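Local structure of superoxide dismutase (Leishmania major, 4F2N) at residues B[124-129]-B[223-228]; B[186-191]-B[219-224]. The protein catalyses the dismutation of superoxide to dioxygen and hydrogen peroxide at an iron centre, as expected of an iron superoxide dismutase. One frame throughout, in Å; residues are numbered along the deposited sequence.

Interaction 1. Residues B[124-129]-B[223-228]; sequences KTLENA and HMYERA
Y225 and A129 meet at the phenol end of the tyrosine: A129 CB lies 3.4 Å from both Y225 CZ and Y225 OH, while CE1 and CE2 are somewhat farther and almost equally distant. The methyl group therefore meets the C-O end of the ring obliquely. Y225 loses the most surface in the contact, and its torsion explains why: with CG anti to the backbone N (chi1 171°), the ring reaches across toward helix 124-134. Near its root, L126 takes over, its CD1 branch packing 4.1 Å from Y225 CB. T125 works at the solvent side. Its methyl CG2 comes 4.3 Å from Y225 CE2 and 3.8 Å from E226 OE2, and the T125 and E226 side chains cross at about a right angle. No hydrogen bond spans the interface; it rests mainly on van der Waals packing round Y225. The short axes approach to 10.0 Å at 69°, a steep crossing that confines the contact to a small patch and leaves the aromatic ring to bridge the gap. The contact joins helix 124-134 to helix 218-229, and segment 124-129 lies within the C-terminal domain of the iron/manganese superoxide dismutase family. L126 also packs on W218, V221 and C222 of helix 218-229, whereas Y225 touches I187 of strand 185-191 and V161 of strand 155-161, so the tyrosine lies where two helices meet the sheet.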
loop_
_atom_site.group_PDB
_atom_site.type_symbol
_atom_site.label_atom_id
_atom_site.label_comp_id
_atom_site.label_asym_id
_atom_site.label_seq_id
_atom_site.Cartn_x
_atom_site.Cartn_y
_atom_site.Cartn_z
ATOM N N LYS B 124 24.424 24.962 -4.237
ATOM C CA LYS B 124 25.189 24.718 -5.449
ATOM C C LYS B 124 25.904 23.346 -5.470
ATOM O O LYS B 124 25.917 22.659 -6.503
ATOM C CB LYS B 124 26.165 25.899 -5.672
ATOM C CG LYS B 124 26.996 25.841 -6.949
ATOM C CD LYS B 124 26.149 25.729 -8.207
ATOM C CE LYS B 124 25.271 26.956 -8.393
ATOM N NZ LYS B 124 24.520 26.849 -9.672
ATOM N N THR B 125 26.459 22.923 -4.338
ATOM C CA THR B 125 27.166 21.627 -4.285
ATOM C C THR B 125 26.248 20.489 -4.749
ATOM O O THR B 125 26.628 19.639 -5.572
ATOM C CB THR B 125 27.697 21.323 -2.865
ATOM O OG1 THR B 125 28.696 22.285 -2.535
ATOM C CG2 THR B 125 28.342 19.923 -2.804
ATOM N N LEU B 126 25.027 20.509 -4.227
ATOM C CA LEU B 126 24.038 19.464 -4.537
ATOM C C LEU B 126 23.557 19.571 -5.974
ATOM O O LEU B 126 23.471 18.556 -6.667
ATOM C CB LEU B 126 22.861 19.519 -3.561
ATOM C CG LEU B 126 21.819 18.395 -3.752
ATOM C CD1 LEU B 126 22.438 17.001 -3.683
ATOM C CD2 LEU B 126 20.701 18.559 -2.728
ATOM N N GLU B 127 23.257 20.793 -6.420
ATOM C CA GLU B 127 22.849 21.032 -7.800
ATOM C C GLU B 127 23.851 20.437 -8.807
ATOM O O GLU B 127 23.453 19.714 -9.725
ATOM C CB GLU B 127 22.684 22.529 -8.062
ATOM C CG GLU B 127 22.052 22.828 -9.408
ATOM C CD GLU B 127 21.756 24.307 -9.578
ATOM O OE1 GLU B 127 22.308 25.129 -8.805
ATOM O OE2 GLU B 127 20.972 24.647 -10.487
ATOM N N ASN B 128 25.140 20.750 -8.620
ATOM C CA ASN B 128 26.210 20.214 -9.459
ATOM C C ASN B 128 26.234 18.680 -9.460
ATOM O O ASN B 128 26.384 18.061 -10.515
ATOM C CB ASN B 128 27.586 20.758 -9.015
ATOM C CG ASN B 128 27.745 22.250 -9.267
ATOM O OD1 ASN B 128 27.060 22.833 -10.109
ATOM N ND2 ASN B 128 28.668 22.873 -8.543
ATOM N N ALA B 129 26.079 18.080 -8.276
ATOM C CA ALA B 129 26.150 16.613 -8.141
ATOM C C ALA B 129 24.981 15.937 -8.851
ATOM O O ALA B 129 25.158 14.916 -9.521
ATOM C CB ALA B 129 26.162 16.216 -6.680
ATOM N N HIS B 223 23.429 18.294 3.055
ATOM C CA HIS B 223 24.161 17.805 4.228
ATOM C C HIS B 223 24.338 16.298 4.162
ATOM O O HIS B 223 25.436 15.780 4.388
ATOM C CB HIS B 223 23.442 18.194 5.529
ATOM C CG HIS B 223 24.133 17.687 6.791
ATOM N ND1 HIS B 223 25.200 18.314 7.339
ATOM C CD2 HIS B 223 23.885 16.562 7.590
ATOM C CE1 HIS B 223 25.604 17.635 8.439
ATOM N NE2 HIS B 223 24.798 16.567 8.587
ATOM N N MET B 224 23.256 15.582 3.843
ATOM C CA MET B 224 23.327 14.127 3.678
ATOM C C MET B 224 24.274 13.725 2.537
ATOM O O MET B 224 25.061 12.779 2.649
ATOM C CB MET B 224 21.918 13.557 3.424
ATOM C CG MET B 224 20.979 13.640 4.642
ATOM S SD MET B 224 21.645 12.863 6.139
ATOM C CE MET B 224 22.125 11.240 5.570
ATOM N N TYR B 225 24.177 14.426 1.424
ATOM C CA TYR B 225 25.044 14.134 0.281
ATOM C C TYR B 225 26.536 14.252 0.650
ATOM O O TYR B 225 27.333 13.350 0.374
ATOM C CB TYR B 225 24.700 15.056 -0.907
ATOM C CG TYR B 225 25.708 14.929 -2.024
ATOM C CD1 TYR B 225 25.681 13.834 -2.883
ATOM C CD2 TYR B 225 26.750 15.860 -2.170
ATOM C CE1 TYR B 225 26.610 13.701 -3.907
ATOM C CE2 TYR B 225 27.701 15.722 -3.175
ATOM C CZ TYR B 225 27.628 14.631 -4.024
ATOM O OH TYR B 225 28.559 14.468 -5.023
ATOM N N GLU B 226 26.904 15.348 1.296
ATOM C CA GLU B 226 28.317 15.567 1.673
ATOM C C GLU B 226 28.849 14.463 2.585
ATOM O O GLU B 226 29.932 13.908 2.336
ATOM C CB GLU B 226 28.509 16.960 2.275
ATOM C CG GLU B 226 28.412 18.043 1.205
ATOM C CD GLU B 226 28.206 19.458 1.744
ATOM O OE1 GLU B 226 28.061 19.653 2.964
ATOM O OE2 GLU B 226 28.169 20.402 0.939
ATOM N N ARG B 227 28.089 14.112 3.624
ATOM C CA ARG B 227 28.559 13.072 4.524
ATOM C C ARG B 227 28.513 11.687 3.895
ATOM O O ARG B 227 29.363 10.878 4.192
ATOM C CB ARG B 227 27.856 13.090 5.894
ATOM C CG ARG B 227 26.345 12.853 5.909
ATOM C CD ARG B 227 25.773 13.195 7.299
ATOM N NE ARG B 227 26.213 12.248 8.339
ATOM C CZ ARG B 227 25.612 11.081 8.619
ATOM N NH1 ARG B 227 24.543 10.684 7.936
ATOM N NH2 ARG B 227 26.093 10.289 9.575
ATOM N N ALA B 228 27.523 11.422 3.037
ATOM C CA ALA B 228 27.376 10.069 2.451
ATOM C C ALA B 228 28.487 9.756 1.435
ATOM O O ALA B 228 28.915 8.596 1.328
ATOM C CB ALA B 228 25.997 9.890 1.815
#

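Interaction 2. Residues B[186-191]-B[219-224]; sequences PIFTAD and EFVCHM. With FE2 (Fe (II) ion), chain N.
V221 packs against I187 and F188, and is the first residue of helix segment 219-224 to make substantial contact with 186-191. Its two methyls divide the work. CG1, anti to the backbone N (chi1 179°), points at I187. There V221 CG1 meets I187 CG1 at 3.9 Å, and the two side chains cross at about a right angle. The same V221 CG1 lies 3.4 Å from the carbonyl I187 O. V221 CG2 instead reaches F188, 3.9 Å from CD1, approaching the ring obliquely. The V221 backbone joins in through a CA-H...O contact, V221 CA to I187 O at 3.6 Å with 146° at the hydrogen. That carbonyl oxygen is buried and has no hydrogen-bond partner in the model. I187 and F188 both face L159 of strand 155-161, a classic beta bulge, and the chain turns a corner at I187. The bulge interrupts an outermost strand of the antiparallel three-stranded sheet of the iron/manganese superoxide dismutase C-terminal domain, and at this corner the I187 side chain points toward the helix. One turn on, M224 CB packs against I187 CB at 3.8 Å, while I187 CG2 rests on the M224 backbone carbonyl group. Bent at chi2 and chi3, the methionine chain carries its CE to P186 O, 3.7 Å away. At the far end of the strand, D191 OD2 binds the iron at 1.9 Å, alongside H58, H108 and H195.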
loop_
_atom_site.group_PDB
_atom_site.type_symbol
_atom_site.label_atom_id
_atom_site.label_comp_id
_atom_site.label_asym_id
_atom_site.label_seq_id
_atom_site.Cartn_x
_atom_site.Cartn_y
_atom_site.Cartn_z
ATOM N N PRO B 186 20.857 6.735 1.716
ATOM C CA PRO B 186 19.779 7.652 1.340
ATOM C C PRO B 186 20.163 9.094 1.608
ATOM O O PRO B 186 20.812 9.378 2.623
ATOM C CB PRO B 186 18.605 7.213 2.262
ATOM C CG PRO B 186 18.906 5.764 2.558
ATOM C CD PRO B 186 20.410 5.752 2.735
ATOM N N ILE B 187 19.767 9.996 0.702
ATOM C CA ILE B 187 19.906 11.430 0.919
ATOM C C ILE B 187 18.578 12.156 0.767
ATOM O O ILE B 187 18.451 13.297 1.207
ATOM C CB ILE B 187 21.042 12.092 0.064
ATOM C CG1 ILE B 187 20.635 12.202 -1.412
ATOM C CG2 ILE B 187 22.364 11.331 0.232
ATOM C CD1 ILE B 187 21.659 12.904 -2.297
ATOM N N PHE B 188 17.586 11.484 0.167
ATOM C CA PHE B 188 16.231 12.037 -0.001
ATOM C C PHE B 188 15.232 10.902 -0.198
ATOM O O PHE B 188 15.582 9.856 -0.783
ATOM C CB PHE B 188 16.169 12.976 -1.202
ATOM C CG PHE B 188 14.779 13.538 -1.430
ATOM C CD1 PHE B 188 14.199 14.373 -0.467
ATOM C CD2 PHE B 188 14.017 13.164 -2.545
ATOM C CE1 PHE B 188 12.907 14.861 -0.620
ATOM C CE2 PHE B 188 12.726 13.678 -2.724
ATOM C CZ PHE B 188 12.172 14.520 -1.750
ATOM N N THR B 189 14.029 11.061 0.336
ATOM C CA THR B 189 12.950 10.086 0.096
ATOM C C THR B 189 11.596 10.752 -0.104
ATOM O O THR B 189 11.357 11.853 0.416
ATOM C CB THR B 189 12.853 9.015 1.227
ATOM O OG1 THR B 189 12.102 7.891 0.748
ATOM C CG2 THR B 189 12.125 9.542 2.466
ATOM N N ALA B 190 10.707 10.081 -0.840
ATOM C CA ALA B 190 9.289 10.471 -0.905
ATOM C C ALA B 190 8.490 9.245 -0.523
ATOM O O ALA B 190 8.683 8.149 -1.088
ATOM C CB ALA B 190 8.910 10.925 -2.311
ATOM N N ASP B 191 7.621 9.405 0.462
ATOM C CA ASP B 191 6.695 8.329 0.856
ATOM C C ASP B 191 5.618 8.220 -0.230
ATOM O O ASP B 191 4.973 9.233 -0.553
ATOM C CB ASP B 191 6.029 8.752 2.184
ATOM C CG ASP B 191 5.218 7.649 2.837
ATOM O OD1 ASP B 191 5.111 6.533 2.269
ATOM O OD2 ASP B 191 4.704 7.886 3.976
ATOM N N GLU B 219 18.714 21.802 1.882
ATOM C CA GLU B 219 19.889 21.934 2.771
ATOM C C GLU B 219 20.172 20.631 3.538
ATOM O O GLU B 219 21.333 20.225 3.693
ATOM C CB GLU B 219 19.728 23.141 3.702
ATOM C CG GLU B 219 19.674 24.446 2.916
ATOM C CD GLU B 219 19.437 25.672 3.781
ATOM O OE1 GLU B 219 19.647 25.595 5.009
ATOM O OE2 GLU B 219 19.047 26.730 3.232
ATOM N N PHE B 220 19.114 19.968 4.010
ATOM C CA PHE B 220 19.290 18.678 4.658
ATOM C C PHE B 220 19.773 17.658 3.635
ATOM O O PHE B 220 20.666 16.871 3.925
ATOM C CB PHE B 220 17.993 18.174 5.313
ATOM C CG PHE B 220 18.090 16.769 5.802
ATOM C CD1 PHE B 220 18.764 16.478 7.001
ATOM C CD2 PHE B 220 17.535 15.720 5.063
ATOM C CE1 PHE B 220 18.862 15.170 7.452
ATOM C CE2 PHE B 220 17.633 14.409 5.515
ATOM C CZ PHE B 220 18.290 14.144 6.715
ATOM N N VAL B 221 19.165 17.648 2.449
ATOM C CA VAL B 221 19.573 16.696 1.406
ATOM C C VAL B 221 21.071 16.921 1.093
ATOM O O VAL B 221 21.840 15.967 0.976
ATOM C CB VAL B 221 18.726 16.822 0.117
ATOM C CG1 VAL B 221 19.210 15.833 -0.939
ATOM C CG2 VAL B 221 17.237 16.594 0.422
ATOM N N CYS B 222 21.477 18.183 0.966
ATOM C CA CYS B 222 22.890 18.473 0.668
ATOM C C CYS B 222 23.836 18.046 1.807
ATOM O O CYS B 222 24.921 17.507 1.553
ATOM C CB CYS B 222 23.063 19.953 0.319
ATOM S SG CYS B 222 24.731 20.346 -0.261
ATOM N N HIS B 223 23.429 18.294 3.055
ATOM C CA HIS B 223 24.161 17.805 4.228
ATOM C C HIS B 223 24.338 16.298 4.162
ATOM O O HIS B 223 25.436 15.780 4.388
ATOM C CB HIS B 223 23.442 18.194 5.529
ATOM C CG HIS B 223 24.133 17.687 6.791
ATOM N ND1 HIS B 223 25.200 18.314 7.339
ATOM C CD2 HIS B 223 23.885 16.562 7.590
ATOM C CE1 HIS B 223 25.604 17.635 8.439
ATOM N NE2 HIS B 223 24.798 16.567 8.587
ATOM N N MET B 224 23.256 15.582 3.843
ATOM C CA MET B 224 23.327 14.127 3.678
ATOM C C MET B 224 24.274 13.725 2.537
ATOM O O MET B 224 25.061 12.779 2.649
ATOM C CB MET B 224 21.918 13.557 3.424
ATOM C CG MET B 224 20.979 13.640 4.642
ATOM S SD MET B 224 21.645 12.863 6.139
ATOM C CE MET B 224 22.125 11.240 5.570
HETATM FE FE FE2 N . 3.892 7.088 5.536
HETATM O O HOH W 1 4.569 5.055 4.824
#

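In the fold
Interactions 1 and 2 use overlapping stretches of helix 218-229, sharing H223 and M224, and lie about 9 Å apart, centre to centre. They also touch directly: L126 CD2 of interaction 1 is 3.6 Å from V221 CG1 of interaction 2, and I187 CG2 packs 3.8 Å from Y225 N. V221 CG1 is met by both L126 and I187, so the helix, helix 124-134 and strand 185-191 converge there. The centre of interaction 1 is about 17 Å, and that of interaction 2 about 8 Å, from the centre of the chain; all five touching residues of interaction 2 are buried. The link to the active site runs through segment 186-191, whose start meets the helix and whose last residue, D191, is an iron ligand.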